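Local coordinates for N-acetyl-beta-D glucosaminidase (Rhizomucor miehei CAU432, PDB 4ZM6), which combines a probable family 3 beta-N-acetylglucosaminidase with a GCN5-related glucosamine N-acetyltransferase region that binds acetyl-CoA, at residues V195-L205 and G231-N239; K276-L286 and F304-A315. One frame throughout, in Å; residues are numbered along the deposited sequence.

Contact 1 of 2, residues V195-L205 and G231-N239; sequences VPVINKTLEEL and GHMLLPHFN
His-237 and Phe-238, two adjacent rings near the end of 231-239, settle on the chain where 195-205 turns into its helix. Followed outward, His-237 starts with CB beside the Lys-200 carbonyl, 3.6 Å from O. At the ring, CG, CD2 and NE2 lie beneath the methyl group of Thr-201, whose CG2 stands over the middle of that face, 3.7 Å from the ring centroid, a CH-pi contact. CE1 comes 3.4 Å from OD1 of Asn-199, whose amide plane is turned only 17° from the ring. Thr-201 suits this place because its branches divide the work. With CG2 anti to its own carbonyl carbon (OG1 at chi1 51°), the methyl covers the imidazole, while OG1 and the backbone N of this N-cap residue both donate to OE2 of Glu-204. Phe-238, being large and apolar, brings CE1 to 3.5 Å from CD1 of Leu-205 and sets CZ against CG of Leu-202, whose own side chain also touches helix 251-258. Farther back the backbones run parallel and are joined by one beta bridge. Leu-234 N donates to Pro-196 O at 2.8 Å, almost straight at 177°, and Leu-234 O accepts from Ile-198 N at 2.7 Å. Beside this bridge Ile-198 and Leu-235 lie alongside each other, pointing the same way, with CD2 of the leucine 3.7 Å from CB of the isoleucine; branched aliphatic chains fill such a buried flank well. Thr-201 packs on Ala-535 and Leu-202 on Ile-540, both of the second subunit. A short parallel bridge between loops that follow successive strands, 178-181 and 227-230, is consistent with the strand-to-helix loops of the TIM-barrel-like domain of family 3 glycoside hydrolases.

Contact 2 of 2, residues K276-L286 and F304-A315; sequences KETVGTPKGAL and FQKDAFKVLYSA
Pro-282 fits as a knob into a hole on helix 304-315 made by Phe-304, Asp-307, Ala-308 and Val-311. Its CG lies 3.5 Å from CB of Asp-307, the two side chains running alongside each other, and CB meets CG2 of Val-311 at 3.9 Å. The small Ala-308 leaves room for the proline, with CB of Ala-308 4.2 Å from CB of Pro-282. Near the beginning of a helix a proline costs little, since its missing N-H would have no helical partner there, and its compact ring fills the hole. Phe-304 lies at the N-terminal end of its segment. OG1 of Thr-281 lies over one face of its ring, and CD1 approaches CD of Pro-282 obliquely at 4.0 Å. Downstream, Leu-286 extends with CG anti to its backbone N (chi1 176°), which carries its two methyls across to Val-311 and Ala-315; CD1 is 3.8 Å from CB of Ala-315. The segment axes approach to 8.1 Å and run in broadly the same direction, 43° apart. Neighbouring helices linked through strand 296-298, against which Ala-308 also packs, are typical of the outer helical layer of a TIM-barrel-like domain.

In the fold
Both contacts belong to the glycoside hydrolase family 3 N-terminal region and come in series: contact 1 closes at Asn-239 before contact 2 opens at Lys-276, with helix 251-258 and strand 264-267 between them. Their centres are 24 Å apart, yet they meet at one edge, where Val-195 CG2 packs 4.0 Å from Thr-278 CG2. Contact 1 lies among loops that follow strands and reaches the second subunit, whereas contact 2 lies in the helical layer of the same TIM-barrel-like domain; strand 296-298, on which Ala-308 packs, comes in the chain between helices 281-291 and 304-318. Both are away from the acetyl-CoA site of the acetyltransferase region.

Contact 1 of 2, residues V195-L205 and G231-N239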
# COMPACT_ATOMS: atom_id res chain seq x y z
N VAL A 195 -1.01 -26.85 22.82
CA VAL A 195 -0.28 -26.44 21.61
C VAL A 195 -1.24 -25.85 20.58
O VAL A 195 -2.08 -26.56 20.04
CB VAL A 195 0.46 -27.63 20.97
CG1 VAL A 195 1.04 -27.25 19.61
CG2 VAL A 195 1.57 -28.12 21.89
N PRO A 196 -1.09 -24.54 20.27
CA PRO A 196 -1.99 -23.95 19.29
C PRO A 196 -1.53 -24.26 17.86
O PRO A 196 -0.32 -24.29 17.58
CB PRO A 196 -1.91 -22.45 19.59
CG PRO A 196 -0.59 -22.25 20.27
CD PRO A 196 -0.06 -23.59 20.71
N VAL A 197 -2.49 -24.50 16.98
CA VAL A 197 -2.21 -24.86 15.60
C VAL A 197 -2.68 -23.73 14.71
O VAL A 197 -3.83 -23.30 14.80
CB VAL A 197 -2.95 -26.16 15.19
CG1 VAL A 197 -2.36 -26.71 13.90
CG2 VAL A 197 -2.89 -27.20 16.30
N ILE A 198 -1.77 -23.25 13.86
CA ILE A 198 -2.09 -22.26 12.83
C ILE A 198 -1.94 -22.94 11.48
O ILE A 198 -0.83 -23.07 10.96
CB ILE A 198 -1.18 -21.02 12.92
CG1 ILE A 198 -1.17 -20.43 14.34
CG2 ILE A 198 -1.60 -19.97 11.90
CD1 ILE A 198 -2.54 -20.08 14.90
N ASN A 199 -3.06 -23.39 10.92
CA ASN A 199 -3.06 -24.13 9.67
C ASN A 199 -3.22 -23.17 8.50
O ASN A 199 -4.28 -23.09 7.88
CB ASN A 199 -4.19 -25.18 9.68
CG ASN A 199 -4.08 -26.17 8.53
OD1 ASN A 199 -3.00 -26.66 8.22
ND2 ASN A 199 -5.22 -26.49 7.92
N LYS A 200 -2.15 -22.43 8.21
CA LYS A 200 -2.17 -21.40 7.16
C LYS A 200 -0.91 -21.45 6.31
O LYS A 200 0.17 -21.78 6.80
CB LYS A 200 -2.28 -20.01 7.77
CG LYS A 200 -3.47 -19.81 8.69
CD LYS A 200 -3.72 -18.34 8.96
CE LYS A 200 -4.67 -18.16 10.13
NZ LYS A 200 -5.34 -16.83 10.09
N THR A 201 -1.08 -21.08 5.04
CA THR A 201 0.03 -20.97 4.10
C THR A 201 0.66 -19.59 4.21
O THR A 201 0.09 -18.68 4.83
CB THR A 201 -0.43 -21.20 2.64
OG1 THR A 201 -1.56 -20.37 2.35
CG2 THR A 201 -0.81 -22.66 2.42
N LEU A 202 1.83 -19.43 3.59
CA LEU A 202 2.53 -18.15 3.61
C LEU A 202 1.68 -17.04 2.99
O LEU A 202 1.69 -15.91 3.46
CB LEU A 202 3.88 -18.24 2.87
CG LEU A 202 5.11 -17.53 3.46
CD1 LEU A 202 6.04 -17.10 2.33
CD2 LEU A 202 4.77 -16.32 4.33
N GLU A 203 0.92 -17.38 1.94
CA GLU A 203 0.05 -16.41 1.27
C GLU A 203 -1.06 -15.91 2.19
O GLU A 203 -1.37 -14.72 2.20
CB GLU A 203 -0.56 -16.99 -0.02
CG GLU A 203 0.43 -17.11 -1.17
CD GLU A 203 1.32 -18.34 -1.09
OE1 GLU A 203 2.23 -18.45 -1.95
OE2 GLU A 203 1.13 -19.19 -0.19
N GLU A 204 -1.66 -16.83 2.95
CA GLU A 204 -2.66 -16.46 3.95
C GLU A 204 -2.03 -15.61 5.05
O GLU A 204 -2.58 -14.58 5.45
CB GLU A 204 -3.30 -17.69 4.58
CG GLU A 204 -4.14 -18.54 3.64
CD GLU A 204 -4.68 -19.79 4.32
OE1 GLU A 204 -5.74 -19.70 4.98
OE2 GLU A 204 -4.04 -20.86 4.20
N LEU A 205 -0.85 -16.03 5.52
CA LEU A 205 -0.13 -15.30 6.56
C LEU A 205 0.23 -13.87 6.14
O LEU A 205 0.18 -12.95 6.96
CB LEU A 205 1.14 -16.06 6.98
CG LEU A 205 0.89 -17.29 7.85
CD1 LEU A 205 2.13 -18.16 7.94
CD2 LEU A 205 0.42 -16.89 9.25
N GLY A 231 6.83 -16.86 19.19
CA GLY A 231 5.97 -17.64 20.08
C GLY A 231 5.99 -19.12 19.75
O GLY A 231 6.73 -19.57 18.87
N HIS A 232 5.17 -19.88 20.48
CA HIS A 232 5.08 -21.33 20.30
C HIS A 232 3.75 -21.69 19.65
O HIS A 232 2.72 -21.73 20.32
CB HIS A 232 5.22 -22.04 21.64
CG HIS A 232 6.33 -21.52 22.49
ND1 HIS A 232 7.66 -21.69 22.16
CD2 HIS A 232 6.31 -20.83 23.65
CE1 HIS A 232 8.41 -21.13 23.09
NE2 HIS A 232 7.62 -20.60 24.01
N MET A 233 3.79 -21.93 18.34
CA MET A 233 2.61 -22.38 17.59
C MET A 233 3.00 -23.32 16.45
O MET A 233 4.07 -23.18 15.85
CB MET A 233 1.80 -21.19 17.08
CG MET A 233 2.62 -19.98 16.63
SD MET A 233 1.74 -18.43 16.89
CE MET A 233 3.09 -17.38 17.42
N LEU A 234 2.13 -24.29 16.19
CA LEU A 234 2.38 -25.31 15.18
C LEU A 234 1.84 -24.83 13.84
O LEU A 234 0.67 -24.46 13.73
CB LEU A 234 1.70 -26.63 15.60
CG LEU A 234 2.24 -27.97 15.07
CD1 LEU A 234 2.11 -28.07 13.56
CD2 LEU A 234 3.69 -28.19 15.50
N LEU A 235 2.71 -24.83 12.83
CA LEU A 235 2.36 -24.40 11.48
C LEU A 235 2.61 -25.54 10.50
O LEU A 235 3.70 -25.65 9.93
CB LEU A 235 3.17 -23.16 11.11
CG LEU A 235 2.74 -21.89 11.86
CD1 LEU A 235 3.92 -21.18 12.50
CD2 LEU A 235 1.95 -20.94 10.96
N PRO A 236 1.59 -26.40 10.29
CA PRO A 236 1.73 -27.61 9.47
C PRO A 236 2.27 -27.38 8.06
O PRO A 236 3.03 -28.21 7.56
CB PRO A 236 0.31 -28.16 9.42
CG PRO A 236 -0.31 -27.70 10.69
CD PRO A 236 0.25 -26.32 10.90
N HIS A 237 1.90 -26.26 7.43
CA HIS A 237 2.40 -25.93 6.09
C HIS A 237 3.88 -25.55 6.06
O HIS A 237 4.46 -25.42 4.98
CB HIS A 237 1.58 -24.80 5.46
CG HIS A 237 0.18 -25.19 5.10
ND1 HIS A 237 -0.92 -24.86 5.87
CD2 HIS A 237 -0.31 -25.87 4.03
CE1 HIS A 237 -2.01 -25.32 5.30
NE2 HIS A 237 -1.67 -25.93 4.18
N PHE A 238 4.49 -25.35 7.23
CA PHE A 238 5.92 -25.03 7.34
C PHE A 238 6.69 -26.15 8.03
O PHE A 238 7.69 -26.65 7.51
CB PHE A 238 6.12 -23.72 8.12
CG PHE A 238 5.54 -22.51 7.45
CD1 PHE A 238 4.17 -22.27 7.48
CD2 PHE A 238 6.37 -21.60 6.80
CE1 PHE A 238 3.64 -21.15 6.87
CE2 PHE A 238 5.84 -20.48 6.19
CZ PHE A 238 4.47 -20.26 6.22
N ASN A 239 6.24 -26.52 9.23
CA ASN A 239 6.82 -27.62 9.98
C ASN A 239 5.77 -28.24 10.90
O ASN A 239 5.33 -27.61 11.87
CB ASN A 239 8.02 -27.14 10.80
CG ASN A 239 8.71 -28.27 11.55
OD1 ASN A 239 8.07 -29.17 12.08
ND2 ASN A 239 10.04 -28.22 11.59

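Contact 2 of 2, residues K276-L286 and F304-A315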
# COMPACT_ATOMS: atom_id res chain seq x y z
N LYS A 276 7.40 -27.30 26.70
CA LYS A 276 7.83 -28.18 27.79
C LYS A 276 7.21 -29.57 27.68
O LYS A 276 7.83 -30.56 28.07
CB LYS A 276 7.48 -27.56 29.15
CG LYS A 276 7.93 -28.39 30.36
CD LYS A 276 7.59 -27.72 31.69
CE LYS A 276 6.08 -27.66 31.92
NZ LYS A 276 5.74 -27.20 33.29
N GLU A 277 5.99 -29.64 27.14
CA GLU A 277 5.29 -30.92 26.97
C GLU A 277 5.42 -31.50 25.55
O GLU A 277 4.79 -32.51 25.24
CB GLU A 277 3.80 -30.76 27.33
CG GLU A 277 3.52 -30.03 28.64
CD GLU A 277 4.13 -30.71 29.86
OE1 GLU A 277 3.38 -31.32 30.65
OE2 GLU A 277 5.36 -30.62 30.04
N THR A 278 6.23 -30.86 24.70
CA THR A 278 6.61 -31.43 23.40
C THR A 278 8.03 -31.98 23.48
O THR A 278 8.31 -33.08 23.01
CB THR A 278 6.54 -30.40 22.25
OG1 THR A 278 7.43 -29.31 22.52
CG2 THR A 278 5.11 -29.89 22.08
N VAL A 279 8.94 -31.18 24.04
CA VAL A 279 10.29 -31.63 24.35
C VAL A 279 10.70 -31.03 25.70
O VAL A 279 9.96 -30.26 26.30
CB VAL A 279 11.33 -31.21 23.28
CG1 VAL A 279 12.26 -32.37 22.96
CG2 VAL A 279 10.65 -30.73 22.00
N GLY A 280 11.88 -31.41 26.19
CA GLY A 280 12.41 -30.80 27.40
C GLY A 280 12.67 -29.33 27.17
O GLY A 280 13.02 -28.92 26.06
N THR A 281 12.50 -28.52 28.21
CA THR A 281 12.84 -27.10 28.12
C THR A 281 14.36 -26.89 28.00
O THR A 281 14.79 -25.91 27.40
CB THR A 281 12.27 -26.26 29.29
OG1 THR A 281 13.08 -26.44 30.46
CG2 THR A 281 10.84 -26.66 29.61
N PRO A 282 15.18 -27.81 28.57
CA PRO A 282 16.61 -27.76 28.26
C PRO A 282 16.93 -28.19 26.83
O PRO A 282 17.86 -27.68 26.22
CB PRO A 282 17.23 -28.74 29.27
CG PRO A 282 16.20 -28.92 30.33
CD PRO A 282 14.89 -28.81 29.61
N LYS A 283 16.15 -29.15 26.32
CA LYS A 283 16.25 -29.59 24.93
C LYS A 283 15.69 -28.53 23.98
O LYS A 283 16.25 -28.27 22.91
CB LYS A 283 15.49 -30.92 24.75
CG LYS A 283 15.60 -31.56 23.38
CD LYS A 283 17.01 -32.02 23.05
CE LYS A 283 17.05 -32.73 21.71
NZ LYS A 283 18.41 -33.25 21.39
N GLY A 284 14.58 -27.90 24.39
CA GLY A 284 13.96 -26.82 23.64
C GLY A 284 14.86 -25.61 23.48
O GLY A 284 14.73 -24.87 22.51
N ALA A 285 15.77 -25.42 24.43
CA ALA A 285 16.78 -24.36 24.33
C ALA A 285 17.77 -24.64 23.20
O ALA A 285 18.14 -23.73 22.46
CB ALA A 285 17.52 -24.21 25.65
N LEU A 286 18.21 -25.89 23.09
CA LEU A 286 19.16 -26.29 22.04
C LEU A 286 18.53 -26.19 20.66
O LEU A 286 19.14 -25.65 19.73
CB LEU A 286 19.67 -27.71 22.28
CG LEU A 286 20.60 -28.31 21.21
CD1 LEU A 286 21.76 -27.37 20.89
CD2 LEU A 286 21.13 -29.66 21.65
N PHE A 304 15.97 -26.19 35.09
CA PHE A 304 15.99 -26.13 33.63
C PHE A 304 17.11 -25.20 33.16
O PHE A 304 17.83 -25.51 32.21
CB PHE A 304 14.65 -25.63 33.09
CG PHE A 304 13.47 -26.50 33.47
CD1 PHE A 304 13.51 -27.88 33.30
CD2 PHE A 304 12.31 -25.93 33.96
CE1 PHE A 304 12.42 -28.66 33.63
CE2 PHE A 304 11.21 -26.71 34.30
CZ PHE A 304 11.27 -28.08 34.13
N GLN A 305 17.23 -24.06 33.84
CA GLN A 305 18.30 -23.09 33.57
C GLN A 305 19.68 -23.72 33.72
O GLN A 305 20.58 -23.46 32.92
CB GLN A 305 18.17 -21.88 34.51
CG GLN A 305 16.94 -21.01 34.23
CD GLN A 305 16.55 -20.12 35.41
OE1 GLN A 305 15.37 -19.81 35.60
NE2 GLN A 305 17.53 -19.70 36.20
N LYS A 306 19.84 -24.56 34.74
CA LYS A 306 21.08 -25.31 34.94
C LYS A 306 21.27 -26.37 33.85
O LYS A 306 22.33 -26.44 33.22
CB LYS A 306 21.10 -25.98 36.32
CG LYS A 306 21.45 -25.04 37.47
CD LYS A 306 22.93 -25.08 37.84
CE LYS A 306 23.80 -24.58 36.69
NZ LYS A 306 25.21 -24.36 37.12
N ASP A 307 20.23 -27.18 33.63
CA ASP A 307 20.25 -28.23 32.61
C ASP A 307 20.58 -27.66 31.23
O ASP A 307 21.54 -28.08 30.58
CB ASP A 307 18.90 -28.96 32.53
CG ASP A 307 18.60 -29.81 33.76
OD1 ASP A 307 19.54 -30.12 34.53
OD2 ASP A 307 17.42 -30.16 33.94
N ALA A 308 19.76 -26.70 30.80
CA ALA A 308 19.92 -26.07 29.50
C ALA A 308 21.36 -25.63 29.26
O ALA A 308 21.90 -25.80 28.16
CB ALA A 308 18.98 -24.88 29.37
N PHE A 309 21.99 -25.07 30.29
CA PHE A 309 23.38 -24.65 30.19
C PHE A 309 24.32 -25.82 29.90
O PHE A 309 25.17 -25.72 29.01
CB PHE A 309 23.84 -23.90 31.45
CG PHE A 309 23.96 -22.41 31.25
CD1 PHE A 309 24.93 -21.90 30.40
CD2 PHE A 309 23.12 -21.53 31.92
CE1 PHE A 309 25.06 -20.53 30.21
CE2 PHE A 309 23.25 -20.16 31.73
CZ PHE A 309 24.22 -19.66 30.88
N LYS A 310 24.17 -26.92 30.63
CA LYS A 310 25.01 -28.10 30.41
C LYS A 310 24.69 -28.79 29.08
O LYS A 310 25.57 -29.36 28.44
CB LYS A 310 24.95 -29.09 31.60
CG LYS A 310 23.73 -30.00 31.66
CD LYS A 310 23.73 -30.87 32.91
CE LYS A 310 24.90 -31.83 32.94
NZ LYS A 310 24.74 -32.89 33.98
N VAL A 311 23.42 -28.71 28.66
CA VAL A 311 23.01 -29.21 27.34
C VAL A 311 23.73 -28.45 26.22
O VAL A 311 24.17 -29.04 25.24
CB VAL A 311 21.47 -29.11 27.15
CG1 VAL A 311 21.08 -29.40 25.71
CG2 VAL A 311 20.74 -30.06 28.09
N LEU A 312 23.84 -27.13 26.39
CA LEU A 312 24.50 -26.27 25.40
C LEU A 312 26.01 -26.47 25.36
O LEU A 312 26.62 -26.38 24.30
CB LEU A 312 24.18 -24.80 25.67
N TYR A 313 26.62 -26.74 26.52
CA TYR A 313 28.07 -26.94 26.61
C TYR A 313 28.52 -28.18 25.85
O TYR A 313 29.48 -28.14 25.08
CB TYR A 313 28.53 -27.06 28.07
CG TYR A 313 28.32 -25.84 28.93
CD1 TYR A 313 28.45 -24.54 28.42
CD2 TYR A 313 28.03 -25.97 30.29
CE1 TYR A 313 28.26 -23.43 29.22
CE2 TYR A 313 27.85 -24.87 31.10
CZ TYR A 313 27.97 -23.60 30.56
OH TYR A 313 27.79 -22.50 31.37
N SER A 314 27.82 -29.29 26.09
CA SER A 314 28.13 -30.56 25.42
C SER A 314 27.86 -30.46 23.92
O SER A 314 28.71 -30.83 23.11
CB SER A 314 27.32 -31.70 26.03
OG SER A 314 25.94 -31.38 26.07
N ALA A 315 26.68 -29.96 23.56
CA ALA A 315 26.32 -29.76 22.15
C ALA A 315 27.34 -28.88 21.42
O ALA A 315 27.60 -29.07 20.23
CB ALA A 315 24.93 -29.15 22.04